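Local coordinates for secretion protein Snm4 (Mycobacterium xenopi, PDB 7B7J) that probably forms part of the membrane-embedded pore complex of the mycobacterial ESX-5 type VII secretion system, to which this ubiquitin-like domain adds a cytosolic module, at residues A27-I32 and V53-L57; D37-S43 and R84-T90; I46-L50 and R72-C76. One frame throughout, in Å; residues are numbered along the deposited sequence.

Interaction 1 (A27-I32 and V53-L57)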
ATOM      1  N   ALA A  27       1.739   5.482   5.620  1.00 26.63           N
ATOM      2  CA  ALA A  27       3.097   4.895   5.717  1.00 34.22           C
ATOM      3  C   ALA A  27       3.827   5.734   6.691  1.00 30.92           C
ATOM      4  O   ALA A  27       3.831   6.980   6.517  1.00 30.71           O
ATOM      5  CB  ALA A  27       3.817   5.020   4.369  1.00 36.44           C
ATOM      6  N   ALA A  28       4.531   5.228   7.668  1.00 33.39           N
ATOM      7  CA  ALA A  28       5.283   6.074   8.584  1.00 37.67           C
ATOM      8  C   ALA A  28       4.462   7.248   9.132  1.00 38.20           C
ATOM      9  O   ALA A  28       5.060   8.326   9.269  1.00 31.46           O
ATOM     10  CB  ALA A  28       6.572   6.628   7.940  1.00 40.19           C
ATOM     11  N   ASP A  29       3.168   7.061   9.558  1.00 32.27           N
ATOM     12  CA  ASP A  29       2.322   8.111  10.089  1.00 32.51           C
ATOM     13  C   ASP A  29       2.053   9.186   9.092  1.00 35.88           C
ATOM     14  O   ASP A  29       1.437  10.169   9.515  1.00 39.77           O
ATOM     15  CB  ASP A  29       2.896   8.570  11.377  1.00 40.17           C
ATOM     16  CG  ASP A  29       2.965   7.463  12.408  1.00 50.72           C
ATOM     17  OD1 ASP A  29       1.928   6.801  12.734  1.00 53.22           O
ATOM     18  OD2 ASP A  29       4.084   7.337  12.904  1.00 45.19           O
ATOM     19  N   VAL A  30       2.354   9.000   7.810  1.00 31.18           N
ATOM     20  CA  VAL A  30       2.068  10.019   6.754  1.00 31.10           C
ATOM     21  C   VAL A  30       0.940   9.507   5.855  1.00 30.66           C
ATOM     22  O   VAL A  30       0.975   8.332   5.516  1.00 29.56           O
ATOM     23  CB  VAL A  30       3.333  10.316   5.923  1.00 31.21           C
ATOM     24  CG1 VAL A  30       3.049  11.120   4.667  1.00 35.30           C
ATOM     25  CG2 VAL A  30       4.410  10.987   6.759  1.00 37.34           C
ATOM     26  N   GLN A  31      -0.021  10.368   5.512  1.00 29.73           N
ATOM     27  CA  GLN A  31      -1.070   9.899   4.518  1.00 30.79           C
ATOM     28  C   GLN A  31      -0.644  10.365   3.171  1.00 27.41           C
ATOM     29  O   GLN A  31      -0.375  11.606   2.897  1.00 29.16           O
ATOM     30  CB  GLN A  31      -2.383  10.568   4.922  1.00 32.21           C
ATOM     31  CG  GLN A  31      -3.557  10.273   4.021  1.00 28.79           C
ATOM     32  CD  GLN A  31      -4.837  10.477   4.779  1.00 30.69           C
ATOM     33  OE1 GLN A  31      -5.750   9.688   4.687  1.00 30.15           O
ATOM     34  NE2 GLN A  31      -5.047  11.694   5.366  1.00 32.16           N
ATOM     35  N   ILE A  32      -0.768   9.519   2.215  1.00 25.99           N
ATOM     36  CA  ILE A  32      -0.476   9.793   0.778  1.00 27.13           C
ATOM     37  C   ILE A  32      -1.653   9.379  -0.121  1.00 29.93           C
ATOM     38  O   ILE A  32      -2.070   8.271  -0.031  1.00 28.83           O
ATOM     39  CB  ILE A  32       0.764   8.996   0.411  1.00 30.92           C
ATOM     40  CG1 ILE A  32       1.958   9.386   1.302  1.00 28.95           C
ATOM     41  CG2 ILE A  32       1.138   9.105  -1.063  1.00 31.42           C
ATOM     42  CD1 ILE A  32       2.910   8.274   1.384  1.00 33.04           C
ATOM     43  N   VAL A  53       5.669   5.737  -2.537  1.00 27.82           N
ATOM     44  CA  VAL A  53       5.659   6.121  -1.120  1.00 27.65           C
ATOM     45  C   VAL A  53       6.977   6.716  -0.718  1.00 31.87           C
ATOM     46  O   VAL A  53       7.058   7.739   0.082  1.00 29.18           O
ATOM     47  CB  VAL A  53       5.055   5.070  -0.264  1.00 27.50           C
ATOM     48  CG1 VAL A  53       5.411   5.239   1.224  1.00 32.74           C
ATOM     49  CG2 VAL A  53       3.608   4.885  -0.569  1.00 30.00           C
ATOM     50  N   ASN A  54       8.062   5.941  -0.918  1.00 29.90           N
ATOM     51  CA  ASN A  54       9.400   6.353  -0.508  1.00 31.44           C
ATOM     52  C   ASN A  54       9.762   7.692  -1.176  1.00 32.84           C
ATOM     53  O   ASN A  54      10.514   8.403  -0.506  1.00 34.62           O
ATOM     54  CB  ASN A  54      10.408   5.266  -0.708  1.00 35.89           C
ATOM     55  CG  ASN A  54      10.316   4.236   0.432  1.00 38.24           C
ATOM     56  OD1 ASN A  54       9.749   4.429   1.501  1.00 39.36           O
ATOM     57  ND2 ASN A  54      10.820   2.998   0.144  1.00 37.93           N
ATOM     58  N   THR A  55       9.424   7.913  -2.442  1.00 34.10           N
ATOM     59  CA  THR A  55       9.684   9.220  -3.055  1.00 34.71           C
ATOM     60  C   THR A  55       9.003  10.323  -2.170  1.00 32.12           C
ATOM     61  O   THR A  55       9.623  11.265  -1.941  1.00 39.72           O
ATOM     62  CB  THR A  55       9.174   9.232  -4.482  1.00 40.65           C
ATOM     63  OG1 THR A  55      10.079   8.299  -5.085  1.00 44.06           O
ATOM     64  CG2 THR A  55       9.409  10.588  -5.139  1.00 45.88           C
ATOM     65  N   ARG A  56       7.725  10.137  -1.863  1.00 33.43           N
ATOM     66  CA  ARG A  56       7.023  11.127  -1.031  1.00 33.36           C
ATOM     67  C   ARG A  56       7.688  11.313   0.318  1.00 31.82           C
ATOM     68  O   ARG A  56       7.867  12.408   0.837  1.00 29.94           O
ATOM     69  CB  ARG A  56       5.563  10.653  -1.022  1.00 30.57           C
ATOM     70  CG  ARG A  56       4.663  11.687  -0.412  1.00 40.00           C
ATOM     71  CD  ARG A  56       4.703  13.079  -1.024  1.00 40.11           C
ATOM     72  NE  ARG A  56       3.587  13.790  -0.270  1.00 38.17           N
ATOM     73  CZ  ARG A  56       3.173  15.040  -0.635  1.00 45.06           C
ATOM     74  NH1 ARG A  56       3.824  15.627  -1.650  1.00 41.16           N
ATOM     75  NH2 ARG A  56       2.075  15.616  -0.068  1.00 40.15           N
ATOM     76  N   LEU A  57       8.039  10.172   0.996  1.00 28.60           N
ATOM     77  CA  LEU A  57       8.704  10.312   2.324  1.00 30.58           C
ATOM     78  C   LEU A  57       9.960  11.035   2.231  1.00 29.52           C
ATOM     79  O   LEU A  57      10.394  11.839   3.123  1.00 32.60           O
ATOM     80  CB  LEU A  57       8.892   8.882   2.949  1.00 30.08           C
ATOM     81  CG  LEU A  57       7.607   8.129   3.279  1.00 32.02           C
ATOM     82  CD1 LEU A  57       7.946   6.745   3.942  1.00 31.51           C
ATOM     83  CD2 LEU A  57       6.713   8.859   4.276  1.00 33.53           C
TER
HETATM   84  O   HOH W   1       1.295  13.188   1.034  1.00 37.29           O
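Ala-27 and Ile-32 both meet Val-53, so a single helix valine touches the end of one hairpin arm and the start of the next. Val-53 holds CG1 anti to its own backbone N (chi1 162°), which brings that methyl 3.5 Å from Ala-27 CB. Ile-32 CD1 rests against both branches of the same valine, 3.9 Å from Val-53 CG1 and 4.0 Å from Val-53 CG2. One helical turn later Leu-57 slides antiparallel past Val-30, its CD2 4.0 Å from Val-30 CG2, while its other branch faces the methyl of Ala-28. Arg-56 lays its CG 3.9 Å from Ile-32 CG1, then bends at chi2 (55°) so that NE gives a 2.7 Å bond to a water, which in turn donates to Gln-31 O. Behind this shell, a type I' turn from Ala-27 to Val-30 fixes the hairpin through paired backbone bonds, and Leu-65 packs on both Ala-27 and Leu-57. No direct hydrogen bond joins hairpin and helix: hydrocarbon packing carries the contact, with polarity confined to the water-bridged arginine at its exposed margin.

Interaction 2 (D37-S43 and R84-T90)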
ATOM      1  N   ASP A  37      -4.924   1.710 -10.364  1.00 27.40           N
ATOM      2  CA  ASP A  37      -5.788   0.833 -11.201  1.00 27.00           C
ATOM      3  C   ASP A  37      -6.690   0.022 -10.239  1.00 29.21           C
ATOM      4  O   ASP A  37      -6.177  -0.753  -9.456  1.00 28.56           O
ATOM      5  CB  ASP A  37      -4.924  -0.068 -12.064  1.00 29.23           C
ATOM      6  CG  ASP A  37      -5.564  -0.995 -13.102  1.00 38.18           C
ATOM      7  OD1 ASP A  37      -6.527  -1.592 -12.859  1.00 32.86           O
ATOM      8  OD2 ASP A  37      -4.867  -1.218 -14.037  1.00 43.05           O
ATOM      9  N   ALA A  38      -7.989   0.060 -10.495  1.00 29.03           N
ATOM     10  CA  ALA A  38      -9.087  -0.639  -9.711  1.00 28.29           C
ATOM     11  C   ALA A  38      -9.158  -2.137 -10.046  1.00 31.14           C
ATOM     12  O   ALA A  38      -9.918  -2.802  -9.277  1.00 31.15           O
ATOM     13  CB  ALA A  38     -10.440   0.040 -10.059  1.00 34.11           C
ATOM     14  N   HIS A  39      -8.499  -2.577 -11.107  1.00 29.95           N
ATOM     15  CA  HIS A  39      -8.665  -3.969 -11.635  1.00 31.96           C
ATOM     16  C   HIS A  39      -7.366  -4.788 -11.531  1.00 33.17           C
ATOM     17  O   HIS A  39      -7.385  -5.985 -11.768  1.00 32.66           O
ATOM     18  CB  HIS A  39      -9.267  -4.049 -13.038  1.00 35.31           C
ATOM     19  CG  HIS A  39     -10.734  -3.589 -12.952  1.00 41.97           C
ATOM     20  ND1 HIS A  39     -11.643  -4.196 -12.021  1.00 42.50           N
ATOM     21  CD2 HIS A  39     -11.447  -2.564 -13.558  1.00 42.02           C
ATOM     22  CE1 HIS A  39     -12.770  -3.463 -11.975  1.00 46.73           C
ATOM     23  NE2 HIS A  39     -12.666  -2.478 -12.906  1.00 42.80           N
ATOM     24  N   ALA A  40      -6.218  -4.159 -11.262  1.00 28.87           N
ATOM     25  CA  ALA A  40      -4.997  -4.993 -11.233  1.00 29.58           C
ATOM     26  C   ALA A  40      -4.944  -5.780  -9.946  1.00 27.51           C
ATOM     27  O   ALA A  40      -5.287  -5.226  -8.899  1.00 28.99           O
ATOM     28  CB  ALA A  40      -3.827  -4.061 -11.308  1.00 31.60           C
ATOM     29  N   PRO A  41      -4.307  -6.971  -9.940  1.00 31.43           N
ATOM     30  CA  PRO A  41      -4.042  -7.623  -8.663  1.00 29.18           C
ATOM     31  C   PRO A  41      -3.156  -6.782  -7.790  1.00 28.45           C
ATOM     32  O   PRO A  41      -2.150  -6.195  -8.300  1.00 31.76           O
ATOM     33  CB  PRO A  41      -3.554  -8.974  -9.123  1.00 33.25           C
ATOM     34  CG  PRO A  41      -3.209  -8.970 -10.542  1.00 42.57           C
ATOM     35  CD  PRO A  41      -3.846  -7.727 -11.102  1.00 36.33           C
ATOM     36  N   ILE A  42      -3.395  -6.835  -6.509  1.00 28.65           N
ATOM     37  CA  ILE A  42      -2.505  -6.151  -5.535  1.00 29.85           C
ATOM     38  C   ILE A  42      -1.037  -6.496  -5.726  1.00 30.21           C
ATOM     39  O   ILE A  42      -0.245  -5.582  -5.509  1.00 32.56           O
ATOM     40  CB  ILE A  42      -3.017  -6.396  -4.053  1.00 31.38           C
ATOM     41  CG1 ILE A  42      -4.454  -5.893  -3.833  1.00 34.98           C
ATOM     42  CG2 ILE A  42      -2.034  -6.003  -2.947  1.00 39.95           C
ATOM     43  CD1 ILE A  42      -4.793  -4.513  -4.232  1.00 34.35           C
ATOM     44  N   SER A  43      -0.769  -7.737  -5.942  1.00 33.21           N
ATOM     45  CA  SER A  43       0.582  -8.292  -6.124  1.00 37.65           C
ATOM     46  C   SER A  43       1.410  -7.420  -7.083  1.00 35.60           C
ATOM     47  O   SER A  43       2.683  -7.439  -6.956  1.00 37.88           O
ATOM     48  CB  SER A  43       0.588  -9.721  -6.457  1.00 39.47           C
ATOM     49  OG  SER A  43       0.089  -9.958  -7.773  1.00 38.50           O
ATOM     50  N   ARG A  84      -5.481  -9.594  -0.148  1.00 32.81           N
ATOM     51  CA  ARG A  84      -5.075 -10.770  -0.915  1.00 33.04           C
ATOM     52  C   ARG A  84      -4.266 -10.313  -2.063  1.00 32.76           C
ATOM     53  O   ARG A  84      -4.671  -9.391  -2.749  1.00 30.38           O
ATOM     54  CB  ARG A  84      -6.316 -11.612  -1.302  1.00 36.25           C
ATOM     55  CG  ARG A  84      -6.950 -12.159  -0.037  1.00 41.71           C
ATOM     56  CD  ARG A  84      -8.187 -12.916  -0.116  1.00 62.17           C
ATOM     57  NE  ARG A  84      -7.669 -14.016  -0.878  1.00 71.78           N
ATOM     58  CZ  ARG A  84      -8.382 -15.008  -1.367  1.00 75.14           C
ATOM     59  NH1 ARG A  84      -9.686 -14.999  -1.195  1.00 69.23           N
ATOM     60  NH2 ARG A  84      -7.772 -16.009  -1.997  1.00 77.53           N
ATOM     61  N   PRO A  85      -3.224 -10.910  -2.346  1.00 32.54           N
ATOM     62  CA  PRO A  85      -2.342 -10.442  -3.406  1.00 34.17           C
ATOM     63  C   PRO A  85      -2.984 -10.685  -4.762  1.00 36.82           C
ATOM     64  O   PRO A  85      -2.665  -9.904  -5.730  1.00 33.90           O
ATOM     65  CB  PRO A  85      -1.073 -11.269  -3.245  1.00 38.40           C
ATOM     66  CG  PRO A  85      -1.628 -12.483  -2.549  1.00 46.53           C
ATOM     67  CD  PRO A  85      -2.574 -11.956  -1.500  1.00 35.85           C
ATOM     68  N   ASN A  86      -3.717 -11.765  -4.841  1.00 35.63           N
ATOM     69  CA  ASN A  86      -4.212 -12.235  -6.170  1.00 38.42           C
ATOM     70  C   ASN A  86      -5.555 -11.550  -6.601  1.00 40.05           C
ATOM     71  O   ASN A  86      -6.006 -11.778  -7.684  1.00 38.57           O
ATOM     72  CB  ASN A  86      -4.473 -13.726  -6.163  1.00 42.68           C
ATOM     73  CG  ASN A  86      -5.355 -14.134  -4.964  1.00 51.00           C
ATOM     74  OD1 ASN A  86      -5.125 -13.857  -3.735  1.00 45.20           O
ATOM     75  ND2 ASN A  86      -6.359 -14.959  -5.303  1.00 57.89           N
ATOM     76  N   LEU A  87      -6.115 -10.690  -5.859  1.00 32.75           N
ATOM     77  CA  LEU A  87      -7.376  -9.997  -6.190  1.00 28.98           C
ATOM     78  C   LEU A  87      -7.117  -8.517  -6.284  1.00 29.52           C
ATOM     79  O   LEU A  87      -6.120  -7.912  -5.706  1.00 28.97           O
ATOM     80  CB  LEU A  87      -8.372 -10.329  -5.080  1.00 36.79           C
ATOM     81  CG  LEU A  87      -8.840 -11.754  -4.859  1.00 36.19           C
ATOM     82  CD1 LEU A  87      -9.821 -11.662  -3.737  1.00 37.01           C
ATOM     83  CD2 LEU A  87      -9.492 -12.306  -6.074  1.00 41.61           C
ATOM     84  N   SER A  88      -7.978  -7.891  -7.078  1.00 29.77           N
ATOM     85  CA  SER A  88      -8.039  -6.421  -7.262  1.00 29.48           C
ATOM     86  C   SER A  88      -8.522  -5.682  -5.986  1.00 29.05           C
ATOM     87  O   SER A  88      -9.244  -6.245  -5.163  1.00 29.94           O
ATOM     88  CB  SER A  88      -8.704  -5.948  -8.579  1.00 30.78           C
ATOM     89  OG  SER A  88     -10.109  -6.191  -8.380  1.00 32.07           O
ATOM     90  N   LEU A  89      -8.313  -4.337  -6.035  1.00 27.85           N
ATOM     91  CA  LEU A  89      -9.013  -3.459  -5.101  1.00 24.63           C
ATOM     92  C   LEU A  89     -10.529  -3.685  -5.202  1.00 27.48           C
ATOM     93  O   LEU A  89     -11.216  -3.799  -4.175  1.00 28.83           O
ATOM     94  CB  LEU A  89      -8.673  -2.028  -5.410  1.00 25.74           C
ATOM     95  CG  LEU A  89      -7.232  -1.648  -5.130  1.00 25.83           C
ATOM     96  CD1 LEU A  89      -6.815  -0.289  -5.794  1.00 28.16           C
ATOM     97  CD2 LEU A  89      -6.865  -1.659  -3.646  1.00 28.25           C
ATOM     98  N   THR A  90     -11.047  -3.580  -6.428  1.00 29.29           N
ATOM     99  CA  THR A  90     -12.530  -3.712  -6.602  1.00 32.27           C
ATOM    100  C   THR A  90     -13.011  -5.038  -6.003  1.00 33.84           C
ATOM    101  O   THR A  90     -14.094  -5.029  -5.314  1.00 32.41           O
ATOM    102  CB  THR A  90     -12.913  -3.567  -8.080  1.00 33.68           C
ATOM    103  OG1 THR A  90     -12.412  -2.269  -8.396  1.00 35.30           O
ATOM    104  CG2 THR A  90     -14.359  -3.795  -8.449  1.00 37.36           C
TER
HETATM  105  O   HOH W   2      -6.759  -3.124  -8.142  1.00 26.95           O
HETATM  106  O   HOH W   3     -11.382  -6.283 -10.565  1.00 38.94           O
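Ala-38, Ile-42 and Ser-43 are tied by backbone bonds to Thr-90, Leu-87 and Pro-85 in turn, as two irregular segments run past each other in opposite directions. Ile-42 N reaches Leu-87 O at 3.0 Å in a nearly straight bond (163° at the hydrogen), although it stands above the carbonyl plane. Ser-43 N meets Pro-85 O at 2.9 Å in the carbonyl plane, on a lone pair. Toward Ala-38, past the Ile-42 bond, Ser-88 CA lies 3.4 Å from Ala-40 O, its hydrogen directed at that oxygen. Thr-90 grips Ala-38 O twice, from opposite faces of the carbonyl: OG1 donates at 2.7 Å and the backbone N of the same threonine at 3.2 Å. The hydroxyl gets there because OG1 is anti to the carbonyl carbon of Thr-90 (chi1 -59°), beside its backbone N. In the beta-grasp, ubiquitin-like fold, this contact holds the link between strand 30-37 and helix 42-60 against the loop that follows strand 70-76. The side chains of Ile-42 and Leu-89 cross at about a right angle, with Ile-42 CD1 3.6 Å from Leu-89 CD2; Leu-83 also packs on the isoleucine and Val-94 on the leucine. Within the link, Asp-37 OD1 accepts from His-39 N to make an Asx turn. One water donates to both Asp-37 O and Ala-40 O while accepting from Leu-89 N, so it links the two backbones between the Thr-90 and Ile-42 bonds. A second water sits in the plane of the His-39 ring at its edge, 2.6 Å from His-39 ND1, and continues to Ser-88 OG. The far nitrogen of that ring, NE2, has a weak hydrogen bond with Gln-19 OE1.

Interaction 3 (I46-L50 and R72-C76)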
ATOM      1  N   ILE A  46       2.208  -3.687  -5.254  1.00 28.58           N
ATOM      2  CA  ILE A  46       2.839  -3.373  -3.941  1.00 31.16           C
ATOM      3  C   ILE A  46       4.241  -2.784  -3.976  1.00 30.09           C
ATOM      4  O   ILE A  46       4.465  -1.747  -3.282  1.00 29.59           O
ATOM      5  CB  ILE A  46       2.899  -4.678  -3.090  1.00 39.08           C
ATOM      6  CG1 ILE A  46       1.505  -5.037  -2.585  1.00 46.51           C
ATOM      7  CG2 ILE A  46       3.731  -4.386  -1.803  1.00 43.87           C
ATOM      8  CD1 ILE A  46       1.326  -4.404  -1.278  1.00 51.15           C
ATOM      9  N   ASP A  47       5.089  -3.391  -4.708  1.00 29.34           N
ATOM     10  CA  ASP A  47       6.482  -2.931  -4.841  1.00 31.55           C
ATOM     11  C   ASP A  47       6.524  -1.641  -5.557  1.00 29.70           C
ATOM     12  O   ASP A  47       7.118  -0.670  -5.042  1.00 29.66           O
ATOM     13  CB  ASP A  47       7.466  -3.911  -5.442  1.00 34.68           C
ATOM     14  CG  ASP A  47       7.560  -5.089  -4.516  1.00 41.76           C
ATOM     15  OD1 ASP A  47       7.457  -5.035  -3.299  1.00 42.41           O
ATOM     16  OD2 ASP A  47       7.510  -6.121  -5.052  1.00 46.10           O
ATOM     17  N   PRO A  48       5.719  -1.516  -6.647  1.00 28.52           N
ATOM     18  CA  PRO A  48       5.587  -0.137  -7.241  1.00 31.32           C
ATOM     19  C   PRO A  48       5.117   0.988  -6.312  1.00 31.55           C
ATOM     20  O   PRO A  48       5.655   2.154  -6.364  1.00 31.36           O
ATOM     21  CB  PRO A  48       4.704  -0.358  -8.499  1.00 30.64           C
ATOM     22  CG  PRO A  48       5.020  -1.728  -8.877  1.00 32.47           C
ATOM     23  CD  PRO A  48       5.258  -2.521  -7.617  1.00 30.37           C
ATOM     24  N   LEU A  49       4.205   0.695  -5.435  1.00 27.49           N
ATOM     25  CA  LEU A  49       3.652   1.610  -4.452  1.00 27.02           C
ATOM     26  C   LEU A  49       4.677   1.890  -3.394  1.00 27.20           C
ATOM     27  O   LEU A  49       4.754   3.165  -3.041  1.00 24.06           O
ATOM     28  CB  LEU A  49       2.339   0.987  -3.922  1.00 29.98           C
ATOM     29  CG  LEU A  49       1.585   1.861  -2.985  1.00 30.63           C
ATOM     30  CD1 LEU A  49       1.178   3.253  -3.617  1.00 30.52           C
ATOM     31  CD2 LEU A  49       0.331   1.187  -2.402  1.00 36.03           C
ATOM     32  N   LEU A  50       5.383   0.947  -2.896  1.00 27.24           N
ATOM     33  CA  LEU A  50       6.451   1.270  -1.956  1.00 28.36           C
ATOM     34  C   LEU A  50       7.426   2.338  -2.556  1.00 28.45           C
ATOM     35  O   LEU A  50       7.962   3.206  -1.825  1.00 29.42           O
ATOM     36  CB  LEU A  50       7.147  -0.090  -1.612  1.00 31.13           C
ATOM     37  CG  LEU A  50       8.288   0.034  -0.557  1.00 38.81           C
ATOM     38  CD1 LEU A  50       7.978   0.705   0.841  1.00 38.68           C
ATOM     39  CD2 LEU A  50       8.887  -1.425  -0.394  1.00 45.79           C
ATOM     40  N   ARG A  72       7.539  -9.636   4.074  1.00 46.77           N
ATOM     41  CA  ARG A  72       6.630  -9.382   2.963  1.00 43.89           C
ATOM     42  C   ARG A  72       5.963  -8.056   3.214  1.00 40.24           C
ATOM     43  O   ARG A  72       5.501  -7.839   4.346  1.00 37.55           O
ATOM     44  CB  ARG A  72       5.594 -10.487   2.797  1.00 50.61           C
ATOM     45  CG  ARG A  72       6.226 -11.880   2.545  1.00 61.26           C
ATOM     46  CD  ARG A  72       5.323 -13.105   2.318  1.00 69.12           C
ATOM     47  NE  ARG A  72       5.173 -13.455   3.683  1.00 81.24           N
ATOM     48  CZ  ARG A  72       4.276 -12.931   4.484  1.00 79.00           C
ATOM     49  NH1 ARG A  72       3.301 -12.143   4.022  1.00 93.56           N
ATOM     50  NH2 ARG A  72       4.388 -13.226   5.765  1.00 82.88           N
ATOM     51  N   TRP A  73       5.897  -7.214   2.218  1.00 37.23           N
ATOM     52  CA  TRP A  73       5.169  -5.931   2.287  1.00 35.89           C
ATOM     53  C   TRP A  73       3.724  -6.230   1.933  1.00 37.60           C
ATOM     54  O   TRP A  73       3.534  -7.096   1.067  1.00 34.44           O
ATOM     55  CB  TRP A  73       5.749  -4.922   1.291  1.00 36.30           C
ATOM     56  CG  TRP A  73       6.963  -4.161   1.791  1.00 39.65           C
ATOM     57  CD1 TRP A  73       8.248  -4.377   1.432  1.00 41.58           C
ATOM     58  CD2 TRP A  73       6.987  -3.189   2.877  1.00 32.93           C
ATOM     59  NE1 TRP A  73       9.089  -3.566   2.138  1.00 40.48           N
ATOM     60  CE2 TRP A  73       8.402  -2.899   3.054  1.00 42.56           C
ATOM     61  CE3 TRP A  73       6.041  -2.468   3.584  1.00 41.55           C
ATOM     62  CZ2 TRP A  73       8.848  -1.987   3.984  1.00 45.67           C
ATOM     63  CZ3 TRP A  73       6.495  -1.570   4.560  1.00 37.01           C
ATOM     64  CH2 TRP A  73       7.902  -1.462   4.821  1.00 42.76           C
ATOM     65  N   MET A  74       2.781  -5.657   2.681  1.00 35.17           N
ATOM     66  CA  MET A  74       1.343  -5.903   2.471  1.00 30.82           C
ATOM     67  C   MET A  74       0.542  -4.608   2.655  1.00 29.96           C
ATOM     68  O   MET A  74       1.028  -3.702   3.331  1.00 29.27           O
ATOM     69  CB  MET A  74       0.967  -7.090   3.352  1.00 36.93           C
ATOM     70  CG  MET A  74       1.231  -6.748   4.713  1.00 40.73           C
ATOM     71  SD  MET A  74       0.850  -8.179   5.944  1.00 44.14           S
ATOM     72  CE  MET A  74       1.849  -9.443   5.241  1.00 44.45           C
ATOM     73  N   LEU A  75      -0.549  -4.533   1.953  1.00 29.20           N
ATOM     74  CA  LEU A  75      -1.556  -3.505   2.195  1.00 27.63           C
ATOM     75  C   LEU A  75      -2.627  -4.014   3.151  1.00 28.42           C
ATOM     76  O   LEU A  75      -3.221  -5.035   2.812  1.00 31.69           O
ATOM     77  CB  LEU A  75      -2.191  -2.968   0.929  1.00 28.17           C
ATOM     78  CG  LEU A  75      -1.185  -2.186   0.109  1.00 30.33           C
ATOM     79  CD1 LEU A  75      -1.915  -2.157  -1.307  1.00 37.15           C
ATOM     80  CD2 LEU A  75      -0.945  -0.792   0.686  1.00 31.23           C
ATOM     81  N   CYS A  76      -2.776  -3.337   4.232  1.00 25.52           N
ATOM     82  CA  CYS A  76      -3.635  -3.802   5.372  1.00 26.67           C
ATOM     83  C   CYS A  76      -4.823  -2.799   5.651  1.00 26.17           C
ATOM     84  O   CYS A  76      -4.708  -1.601   5.558  1.00 23.58           O
ATOM     85  CB  CYS A  76      -2.848  -3.986   6.688  1.00 28.42           C
ATOM     86  SG  CYS A  76      -1.614  -5.277   6.483  1.00 32.56           S
TER
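Trp-73 offers one face of its indole to Leu-50, whose CD2 methyl stands 3.4 Å above the ring plane, displaced to the rim of the ring system. The contact is a CH-pi interaction with the pyrrole ring: Leu-50 CD2 is 3.6 Å from the centroid of that five-membered ring and 22° off its normal. Among the ring atoms NE1 of Trp-73 is the nearest to this methyl. Phe-104, from strand 99-107, also meets the indole with its ring inclined to it, and Leu-65 touches both Trp-73 and Leu-50. This is the core of a beta-grasp fold of the ubiquitin type, in which helix 42-60 lies across one face of the mixed sheet. Here the helix segment runs almost perpendicular to the outer strand 70-76 (87°), with the axes 9.1 Å apart. Trp-73 and Leu-75 alternate with Met-74 along that strand and send their CB atoms to the helix side, whereas Met-74 turns its own away. Leu-50 delivers its methyl because CG is anti to the backbone N (chi1 -177°), which carries the branch out across the indole at about a right angle. Ile-46, one turn earlier, divides its branches between the two strand residues: CG2 lies 3.7 Å from Trp-73 CB, and CD1 passes over the backbone beyond Met-74 to reach 3.6 Å from Leu-75 CG. Leu-75 also touches Leu-102 of strand 99-107 and Leu-83 of a loop. No hydrogen bond crosses the contact. The helix is kinked at Asp-47 and Pro-48, whose nitrogens make no bond to the preceding turn, but Leu-50 N still bonds to Ile-46 O. On the far side of Ile-46, Leu-49 CD2 meets Leu-75 CD2 obliquely at 3.9 Å.

From the N terminus, the chain runs through strand 20-27 and the turn into strand 30-37, where the first half of interaction 1 lies; 37-43 then leads into helix 42-60. Along that helix come the first half of interaction 3 and, adjoining it, the second half of interaction 1, which closes the first loop and ties the hairpin to the helix. Strand 70-76 closes interaction 3, joining the helix to the opposite outer strand. The loop 84-90 closes interaction 2 last, so its span encloses interaction 3, while interaction 1 crosses both. Interactions 2 and 3 touch at Ile-42 and Leu-75; interactions 1 and 2, with centres about 21 Å apart, lie on opposite sides of the chain's centre.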